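Local coordinates for 70 KDA protein (Xanthomonas sp., PDB 4B2N), which acts as a processive rubber oxygenase, a c-type cytochrome with two covalently bound hemes that cleaves the polyisoprene of latex with dioxygen, at residues A60-A65 with K383-G388; Q300-S305 with I502-Y507; A391-V396 with V419-E424. All coordinates share one frame; numbering follows the deposited sequence.

Contact 1 (A60-A65 with K383-G388); sequences ALQFNA and KPAGNG
Asn387 holds its CG between the backbone N and the carbonyl carbon (chi1 86°), which lays the flat end of the side chain against the methyl of Ala60, with Asn387 CG 3.3 Å from Ala60 CB. Gln62 approaches Ala385 differently. Its chi1 of -57° stands CG beside the backbone N and sets it against the Ala385 methyl, loosely, at 4.1 Å from Ala385 CB. The bend at chi2 then carries the Gln62 amide back to its own loop, where NE2 bonds to the carbonyls of Asn56 and Ala59. Between these two side-chain touches the backbones are tied directly and through a water. Asn387 N donates to Ala60 O over 3.1 Å. Water 1 accepts from Gln62 N at 2.8 Å and donates to Ala385 O at 2.7 Å. Gly386 brings its CA to 3.1 Å from Ala60 O, and its backbone angles suit a residue without a side chain. Ala60 is buried, whereas Ala385 lies at the surface. The loop 60-65 thus lies on the loop 383-388, which leads, one residue on, into the CXXCH heme-binding motif with Cys390, Cys393 and His394, the signature of c-type cytochromes.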
# COMPACT_ATOMS: atom_id res chain seq x y z
N ALA A 60 10.43 -9.01 -26.05
CA ALA A 60 11.13 -9.01 -24.75
C ALA A 60 10.17 -9.00 -23.57
O ALA A 60 10.44 -9.58 -22.52
CB ALA A 60 12.05 -7.80 -24.64
N LEU A 61 9.05 -8.32 -23.75
CA LEU A 61 8.08 -8.22 -22.64
C LEU A 61 6.72 -8.82 -23.00
O LEU A 61 6.06 -8.37 -23.94
CB LEU A 61 7.93 -6.76 -22.24
CG LEU A 61 6.79 -6.40 -21.26
CD1 LEU A 61 6.95 -7.12 -19.90
CD2 LEU A 61 6.74 -4.91 -21.03
N GLN A 62 6.28 -9.81 -22.24
CA GLN A 62 4.94 -10.41 -22.43
C GLN A 62 4.09 -10.07 -21.20
O GLN A 62 4.35 -10.63 -20.15
CB GLN A 62 5.05 -11.91 -22.56
CG GLN A 62 5.98 -12.26 -23.71
CD GLN A 62 5.35 -11.87 -25.04
OE1 GLN A 62 4.20 -12.16 -25.27
NE2 GLN A 62 6.09 -11.20 -25.91
N PHE A 63 3.10 -9.21 -21.35
CA PHE A 63 2.23 -8.87 -20.20
C PHE A 63 1.40 -10.06 -19.77
O PHE A 63 0.94 -10.84 -20.59
CB PHE A 63 1.28 -7.71 -20.53
CG PHE A 63 1.97 -6.44 -20.93
CD1 PHE A 63 2.75 -5.71 -19.99
CD2 PHE A 63 1.88 -5.96 -22.27
CE1 PHE A 63 3.38 -4.51 -20.36
CE2 PHE A 63 2.56 -4.78 -22.66
CZ PHE A 63 3.30 -4.03 -21.69
N ASN A 64 1.08 -10.13 -18.50
CA ASN A 64 0.19 -11.21 -18.07
C ASN A 64 -0.83 -10.79 -17.08
O ASN A 64 -1.66 -11.61 -16.68
CB ASN A 64 0.97 -12.44 -17.61
CG ASN A 64 1.67 -12.20 -16.29
OD1 ASN A 64 1.39 -11.26 -15.59
ND2 ASN A 64 2.61 -13.07 -15.96
N ALA A 65 -0.84 -9.51 -16.69
CA ALA A 65 -1.83 -9.07 -15.71
C ALA A 65 -2.73 -8.05 -16.38
O ALA A 65 -2.35 -6.85 -16.50
CB ALA A 65 -1.14 -8.48 -14.49
N LYS A 383 12.68 -19.29 -15.86
CA LYS A 383 12.75 -18.02 -16.55
C LYS A 383 11.44 -17.80 -17.27
O LYS A 383 11.03 -18.67 -18.03
CB LYS A 383 13.92 -17.99 -17.58
CG LYS A 383 13.90 -16.75 -18.48
CD LYS A 383 15.00 -16.77 -19.51
CE LYS A 383 14.78 -15.72 -20.59
NZ LYS A 383 15.97 -15.78 -21.49
N PRO A 384 10.79 -16.65 -17.07
CA PRO A 384 9.58 -16.40 -17.84
C PRO A 384 9.79 -16.14 -19.33
O PRO A 384 10.92 -15.94 -19.79
CB PRO A 384 8.99 -15.14 -17.20
CG PRO A 384 9.54 -15.11 -15.78
CD PRO A 384 10.97 -15.67 -15.96
N ALA A 385 8.68 -16.13 -20.07
CA ALA A 385 8.69 -15.79 -21.50
C ALA A 385 9.22 -14.37 -21.60
O ALA A 385 8.77 -13.52 -20.85
CB ALA A 385 7.26 -15.85 -22.07
N GLY A 386 10.11 -14.09 -22.54
CA GLY A 386 10.58 -12.70 -22.74
C GLY A 386 12.09 -12.78 -22.90
O GLY A 386 12.63 -13.88 -23.12
N ASN A 387 12.79 -11.66 -22.75
CA ASN A 387 14.23 -11.60 -23.03
C ASN A 387 15.14 -11.62 -21.77
O ASN A 387 16.36 -11.35 -21.84
CB ASN A 387 14.55 -10.42 -23.99
CG ASN A 387 14.76 -9.10 -23.28
OD1 ASN A 387 15.47 -8.23 -23.76
ND2 ASN A 387 14.11 -8.93 -22.15
N GLY A 388 14.56 -11.95 -20.61
CA GLY A 388 15.34 -12.13 -19.39
C GLY A 388 15.86 -10.83 -18.78
O GLY A 388 16.69 -10.86 -17.80
O HOH W 1 7.83 -11.01 -20.26

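Contact 2 (Q300-S305 with I502-Y507); sequences QFWDGS and IAPPLY. With HEC (heme c), chain D.
Trp302 and Ile502 meet most tightly at the backbone: Ile502 N donates to Trp302 O over 2.9 Å in a nearly straight bond (N-H...O 165°). The same oxygen is approached by Ile502 CG2 at 3.5 Å. This methyl is put there by chi1 of -173°, which sends CG1 opposite the backbone N and leaves CG2 on the side of Trp302. Looser packing lies around the indole, where Ile502 CG2 comes within 3.9 Å of Trp302 CE3, the two side chains crossing at about a right angle. Pro504 CG reaches Trp302 CZ3 at 4.0 Å. No solvent side exists among the touching residues, all of which are buried; beyond the indole lie the propionates of heme c #2, with O2D of the heme 3.5 Å from Trp302 CZ3. The backbone N atoms of Phe301 and Trp302 bond to carboxylates of heme c #1, so Trp302 lies between the two hemes, and its NE1 bonds to Lys287 O. Asp303 OD1 accepts from Ser305 N, closing an Asx turn, and from Ser305 OG on the same face of the carboxylate, while OD2 pairs with Arg432. The turn 301-304 joins strands 299-300 and 306-307 beside helix 312-319. The loop 502-507 leaves strand 500-502 to run past helix 391-394.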
# COMPACT_ATOMS: atom_id res chain seq x y z
N GLN A 300 -4.20 -3.85 -8.82
CA GLN A 300 -4.05 -3.40 -7.42
C GLN A 300 -3.37 -4.55 -6.63
O GLN A 300 -3.60 -5.73 -6.91
CB GLN A 300 -5.45 -3.14 -6.82
CG GLN A 300 -6.31 -2.25 -7.69
CD GLN A 300 -6.29 -0.80 -7.24
OE1 GLN A 300 -7.18 -0.02 -7.58
NE2 GLN A 300 -5.24 -0.42 -6.60
N PHE A 301 -2.63 -4.17 -5.59
CA PHE A 301 -2.15 -5.02 -4.56
C PHE A 301 -0.91 -5.74 -5.03
O PHE A 301 -0.64 -5.87 -6.25
CB PHE A 301 -3.26 -5.94 -4.04
CG PHE A 301 -4.32 -5.23 -3.19
CD1 PHE A 301 -4.00 -4.19 -2.33
CD2 PHE A 301 -5.64 -5.69 -3.20
CE1 PHE A 301 -4.98 -3.58 -1.52
CE2 PHE A 301 -6.62 -5.10 -2.38
CZ PHE A 301 -6.30 -4.03 -1.52
N TRP A 302 -0.12 -6.17 -4.05
CA TRP A 302 1.17 -6.79 -4.36
C TRP A 302 1.06 -8.04 -5.17
O TRP A 302 2.01 -8.39 -5.86
CB TRP A 302 1.91 -7.14 -3.05
CG TRP A 302 2.64 -5.93 -2.56
CD1 TRP A 302 2.39 -5.15 -1.43
CD2 TRP A 302 3.81 -5.38 -3.19
NE1 TRP A 302 3.33 -4.16 -1.33
CE2 TRP A 302 4.24 -4.27 -2.36
CE3 TRP A 302 4.61 -5.76 -4.32
CZ2 TRP A 302 5.35 -3.50 -2.68
CZ3 TRP A 302 5.74 -4.99 -4.63
CH2 TRP A 302 6.13 -3.89 -3.82
N ASP A 303 -0.08 -8.71 -5.08
CA ASP A 303 -0.34 -9.94 -5.86
C ASP A 303 -1.05 -9.65 -7.20
O ASP A 303 -1.35 -10.58 -7.95
CB ASP A 303 -1.21 -10.93 -5.05
CG ASP A 303 -2.43 -10.25 -4.38
OD1 ASP A 303 -2.78 -9.11 -4.73
OD2 ASP A 303 -3.08 -10.90 -3.52
N GLY A 304 -1.30 -8.39 -7.49
CA GLY A 304 -1.98 -8.06 -8.75
C GLY A 304 -3.38 -8.67 -8.77
O GLY A 304 -3.91 -8.98 -9.81
N SER A 305 -3.97 -8.85 -7.60
CA SER A 305 -5.24 -9.61 -7.51
C SER A 305 -6.48 -8.94 -8.18
O SER A 305 -7.42 -9.65 -8.60
CB SER A 305 -5.55 -9.82 -6.05
OG SER A 305 -5.61 -8.60 -5.37
N ILE A 502 3.47 -8.70 -8.34
CA ILE A 502 3.63 -7.73 -9.41
C ILE A 502 5.11 -7.23 -9.43
O ILE A 502 5.72 -7.06 -8.35
CB ILE A 502 2.64 -6.56 -9.18
CG1 ILE A 502 2.63 -5.59 -10.34
CG2 ILE A 502 3.03 -5.79 -7.93
CD1 ILE A 502 2.08 -6.24 -11.60
N ALA A 503 5.73 -7.14 -10.63
CA ALA A 503 7.00 -6.41 -10.80
C ALA A 503 6.61 -4.89 -10.89
O ALA A 503 6.05 -4.41 -11.89
CB ALA A 503 7.79 -6.92 -12.02
N PRO A 504 6.81 -4.13 -9.81
CA PRO A 504 6.17 -2.80 -9.87
C PRO A 504 6.94 -1.80 -10.76
O PRO A 504 8.07 -2.08 -11.09
CB PRO A 504 6.25 -2.29 -8.43
CG PRO A 504 7.37 -3.07 -7.80
CD PRO A 504 7.43 -4.42 -8.49
N PRO A 505 6.32 -0.66 -11.13
CA PRO A 505 7.04 0.41 -11.84
C PRO A 505 8.27 0.85 -11.06
O PRO A 505 8.25 0.99 -9.76
CB PRO A 505 5.98 1.58 -11.91
CG PRO A 505 4.62 0.87 -11.81
CD PRO A 505 4.92 -0.25 -10.80
N LEU A 506 9.33 1.11 -11.81
CA LEU A 506 10.56 1.68 -11.24
C LEU A 506 10.66 3.18 -11.37
O LEU A 506 11.59 3.76 -10.84
CB LEU A 506 11.84 0.99 -11.75
CG LEU A 506 11.81 -0.54 -11.68
CD1 LEU A 506 13.12 -1.11 -12.17
CD2 LEU A 506 11.68 -0.97 -10.22
N TYR A 507 9.66 3.83 -11.99
CA TYR A 507 9.53 5.27 -11.90
C TYR A 507 9.50 5.62 -10.42
O TYR A 507 8.64 5.17 -9.71
CB TYR A 507 8.20 5.71 -12.51
CG TYR A 507 8.11 5.56 -14.04
CD1 TYR A 507 9.15 6.00 -14.89
CD2 TYR A 507 6.97 5.04 -14.60
CE1 TYR A 507 9.04 5.88 -16.29
CE2 TYR A 507 6.82 4.90 -15.98
CZ TYR A 507 7.85 5.38 -16.83
OH TYR A 507 7.69 5.27 -18.21
FE HEC D . 12.73 -6.70 -10.26
CHA HEC D . 11.11 -5.98 -7.29
CHB HEC D . 14.61 -3.68 -10.07
CHC HEC D . 14.69 -7.62 -12.90
CHD HEC D . 10.29 -8.95 -11.06
NA HEC D . 12.75 -5.11 -9.01
C1A HEC D . 12.12 -5.05 -7.74
C2A HEC D . 12.52 -3.85 -7.00
C3A HEC D . 13.54 -3.17 -7.83
C4A HEC D . 13.70 -4.01 -9.00
CMA HEC D . 14.22 -1.87 -7.48
CAA HEC D . 11.93 -3.32 -5.70
CBA HEC D . 10.66 -2.56 -6.23
CGA HEC D . 9.76 -2.13 -5.05
O1A HEC D . 10.08 -2.56 -3.91
O2A HEC D . 8.75 -1.34 -5.17
NB HEC D . 14.39 -5.77 -11.28
C1B HEC D . 15.01 -4.60 -11.12
C2B HEC D . 16.11 -4.32 -12.04
C3B HEC D . 16.14 -5.53 -12.88
C4B HEC D . 15.05 -6.33 -12.33
CMB HEC D . 16.96 -3.07 -12.08
CAB HEC D . 17.09 -5.89 -14.00
CBB HEC D . 18.41 -6.10 -13.59
NC HEC D . 12.48 -7.90 -11.76
C1C HEC D . 13.45 -8.32 -12.71
C2C HEC D . 13.07 -9.48 -13.52
C3C HEC D . 11.79 -9.86 -12.99
C4C HEC D . 11.50 -8.93 -11.85
CMC HEC D . 13.85 -10.13 -14.65
CAC HEC D . 10.98 -11.02 -13.48
CBC HEC D . 11.44 -12.28 -13.60
ND HEC D . 11.03 -7.27 -9.41
C1D HEC D . 10.18 -8.23 -9.79
C2D HEC D . 9.05 -8.52 -8.91
C3D HEC D . 9.29 -7.66 -7.78
C4D HEC D . 10.52 -6.97 -8.17
CMD HEC D . 7.93 -9.51 -9.12
CAD HEC D . 8.45 -7.52 -6.54
CBD HEC D . 9.13 -8.43 -5.50
CGD HEC D . 8.44 -8.39 -4.16
O1D HEC D . 8.06 -9.42 -3.59
O2D HEC D . 8.25 -7.28 -3.71

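Contact 3 (A391-V396 with V419-E424); sequences ASCHGV and VVTPIE. With HEC (heme c), chain D.
The latter part of the CXXCH motif of a c-type cytochrome, within 391-396, supplies one side of this contact, and the strand 420-422 with the residue before it supplies the other. Cys393 SG is bonded covalently to CAC of heme c #2, one of the motif's two thioethers, the other being made by Cys390. Its chi1 of -66° places SG beside the backbone N and directs it at the porphyrin edge. His394, next in the chain, binds the iron through NE2 at 2.0 Å, and His641 takes the other axial position. The imidazole is further fixed in its rotation by a hydrogen bond from ND1 to Pro504 O. Across the contact, Val419 packs on the Cys393 backbone at the end of the short helix 391-394: CB and CG2 each come within 3.4 Å of Cys393 O, and CG1 stands 4.5 Å from Cys393 CB. Thr421 points the same way and, unlike Val419, reaches past the cysteine to the thioether-bearing edge of the heme. Its OG1 lies beside the backbone N (chi1 -60°), 3.9 Å from Cys393 SG and 3.5 Å from heme CMD, while CG2 packs at 3.8 Å against heme CBC. The helix ends where Gly395 takes a positive phi, its N still bonded to Ala391 O. No direct hydrogen bond joins the two segments; water 2 probably bridges them, accepting from Val419 N at 3.0 Å and lying 2.8 Å from Cys393 O.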
# COMPACT_ATOMS: atom_id res chain seq x y z
N ALA A 391 13.37 -5.25 -18.05
CA ALA A 391 12.22 -4.86 -18.88
C ALA A 391 11.20 -5.96 -19.09
O ALA A 391 10.03 -5.66 -19.14
CB ALA A 391 12.67 -4.30 -20.20
N SER A 392 11.65 -7.23 -19.20
CA SER A 392 10.74 -8.36 -19.39
C SER A 392 9.76 -8.58 -18.24
O SER A 392 8.89 -9.41 -18.35
CB SER A 392 11.51 -9.69 -19.63
OG SER A 392 12.26 -10.08 -18.49
N CYS A 393 9.92 -7.88 -17.14
CA CYS A 393 8.95 -7.99 -16.02
C CYS A 393 8.49 -6.64 -15.69
O CYS A 393 7.29 -6.39 -15.65
CB CYS A 393 9.59 -8.56 -14.75
SG CYS A 393 10.09 -10.26 -15.07
N HIS A 394 9.43 -5.74 -15.41
CA HIS A 394 9.04 -4.44 -14.89
C HIS A 394 8.35 -3.51 -15.88
O HIS A 394 7.50 -2.68 -15.52
CB HIS A 394 10.24 -3.77 -14.27
CG HIS A 394 10.62 -4.33 -12.96
ND1 HIS A 394 10.02 -3.94 -11.78
CD2 HIS A 394 11.60 -5.22 -12.63
CE1 HIS A 394 10.61 -4.59 -10.76
NE2 HIS A 394 11.56 -5.38 -11.27
N GLY A 395 8.68 -3.63 -17.15
CA GLY A 395 8.20 -2.66 -18.12
C GLY A 395 9.27 -2.05 -18.98
O GLY A 395 10.45 -2.01 -18.59
N VAL A 396 8.86 -1.53 -20.14
CA VAL A 396 9.78 -0.81 -21.04
C VAL A 396 9.69 0.71 -20.85
O VAL A 396 8.61 1.31 -20.98
CB VAL A 396 9.41 -1.12 -22.51
CG1 VAL A 396 10.27 -0.29 -23.46
CG2 VAL A 396 9.58 -2.60 -22.81
N VAL A 419 2.95 -7.33 -15.19
CA VAL A 419 3.41 -8.68 -15.08
C VAL A 419 3.38 -9.08 -13.62
O VAL A 419 4.05 -8.45 -12.84
CB VAL A 419 4.86 -8.79 -15.61
CG1 VAL A 419 5.48 -10.17 -15.37
CG2 VAL A 419 4.94 -8.42 -17.11
N VAL A 420 2.62 -10.13 -13.27
CA VAL A 420 2.73 -10.82 -11.97
C VAL A 420 3.74 -11.97 -12.21
O VAL A 420 3.51 -12.87 -13.04
CB VAL A 420 1.35 -11.31 -11.49
CG1 VAL A 420 1.42 -12.17 -10.21
CG2 VAL A 420 0.46 -10.09 -11.23
N THR A 421 4.89 -11.90 -11.54
CA THR A 421 5.95 -12.90 -11.78
C THR A 421 5.59 -14.10 -10.89
O THR A 421 5.39 -13.95 -9.67
CB THR A 421 7.32 -12.31 -11.41
OG1 THR A 421 7.61 -11.15 -12.20
CG2 THR A 421 8.44 -13.36 -11.52
N PRO A 422 5.49 -15.31 -11.47
CA PRO A 422 5.19 -16.44 -10.59
C PRO A 422 6.17 -16.57 -9.42
O PRO A 422 7.38 -16.25 -9.54
CB PRO A 422 5.36 -17.68 -11.50
CG PRO A 422 5.48 -17.16 -12.91
CD PRO A 422 5.86 -15.72 -12.85
N ILE A 423 5.65 -17.03 -8.31
CA ILE A 423 6.46 -17.16 -7.09
C ILE A 423 7.72 -18.07 -7.32
O ILE A 423 8.71 -17.90 -6.66
CB ILE A 423 5.58 -17.57 -5.90
CG1 ILE A 423 6.33 -17.44 -4.56
CG2 ILE A 423 5.06 -19.02 -6.05
CD1 ILE A 423 6.77 -16.00 -4.22
N GLU A 424 7.64 -19.04 -8.22
CA GLU A 424 8.76 -19.99 -8.41
C GLU A 424 9.93 -19.24 -9.05
O GLU A 424 11.09 -19.71 -9.02
CB GLU A 424 8.32 -21.15 -9.33
CG GLU A 424 7.25 -21.99 -8.71
CD GLU A 424 5.79 -21.46 -8.88
OE1 GLU A 424 5.53 -20.34 -9.45
OE2 GLU A 424 4.88 -22.23 -8.41
FE HEC D . 12.73 -6.70 -10.26
CHA HEC D . 11.11 -5.98 -7.29
CHB HEC D . 14.61 -3.68 -10.07
CHC HEC D . 14.69 -7.62 -12.90
CHD HEC D . 10.29 -8.95 -11.06
NA HEC D . 12.75 -5.11 -9.01
C1A HEC D . 12.12 -5.05 -7.74
C2A HEC D . 12.52 -3.85 -7.00
C3A HEC D . 13.54 -3.17 -7.83
C4A HEC D . 13.70 -4.01 -9.00
CMA HEC D . 14.22 -1.87 -7.48
CAA HEC D . 11.93 -3.32 -5.70
CBA HEC D . 10.66 -2.56 -6.23
CGA HEC D . 9.76 -2.13 -5.05
O1A HEC D . 10.08 -2.56 -3.91
O2A HEC D . 8.75 -1.34 -5.17
NB HEC D . 14.39 -5.77 -11.28
C1B HEC D . 15.01 -4.60 -11.12
C2B HEC D . 16.11 -4.32 -12.04
C3B HEC D . 16.14 -5.53 -12.88
C4B HEC D . 15.05 -6.33 -12.33
CMB HEC D . 16.96 -3.07 -12.08
CAB HEC D . 17.09 -5.89 -14.00
CBB HEC D . 18.41 -6.10 -13.59
NC HEC D . 12.48 -7.90 -11.76
C1C HEC D . 13.45 -8.32 -12.71
C2C HEC D . 13.07 -9.48 -13.52
C3C HEC D . 11.79 -9.86 -12.99
C4C HEC D . 11.50 -8.93 -11.85
CMC HEC D . 13.85 -10.13 -14.65
CAC HEC D . 10.98 -11.02 -13.48
CBC HEC D . 11.44 -12.28 -13.60
ND HEC D . 11.03 -7.27 -9.41
C1D HEC D . 10.18 -8.23 -9.79
C2D HEC D . 9.05 -8.52 -8.91
C3D HEC D . 9.29 -7.66 -7.78
C4D HEC D . 10.52 -6.97 -8.17
CMD HEC D . 7.93 -9.51 -9.12
CAD HEC D . 8.45 -7.52 -6.54
CBD HEC D . 9.13 -8.43 -5.50
CGD HEC D . 8.44 -8.39 -4.16
O1D HEC D . 8.06 -9.42 -3.59
O2D HEC D . 8.25 -7.28 -3.71
O HOH W 2 5.05 -5.54 -14.11

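How the contacts relate
Contact 1 is a surface contact, whereas contacts 2 and 3 are buried. Contacts 2 and 3 meet at heme c #2: contact 2 lies by its propionates and, through Ala503 and Leu506, against the ring; contact 3 lies at its thioether edge and iron. They also share a small antiparallel sheet through strands 420-422 and 500-502, with Ala503 N 3.1 Å from Val419 O. Contact 1 lies over the outer side of contact 3, where Asn64 OD1 bonds to Val420 N. Its chemistry is backbone and water bonding. In contact 3 the covalent and metal bonds go to the heme, while its segments meet by packing and a water; contact 2 couples one backbone bond to apolar packing.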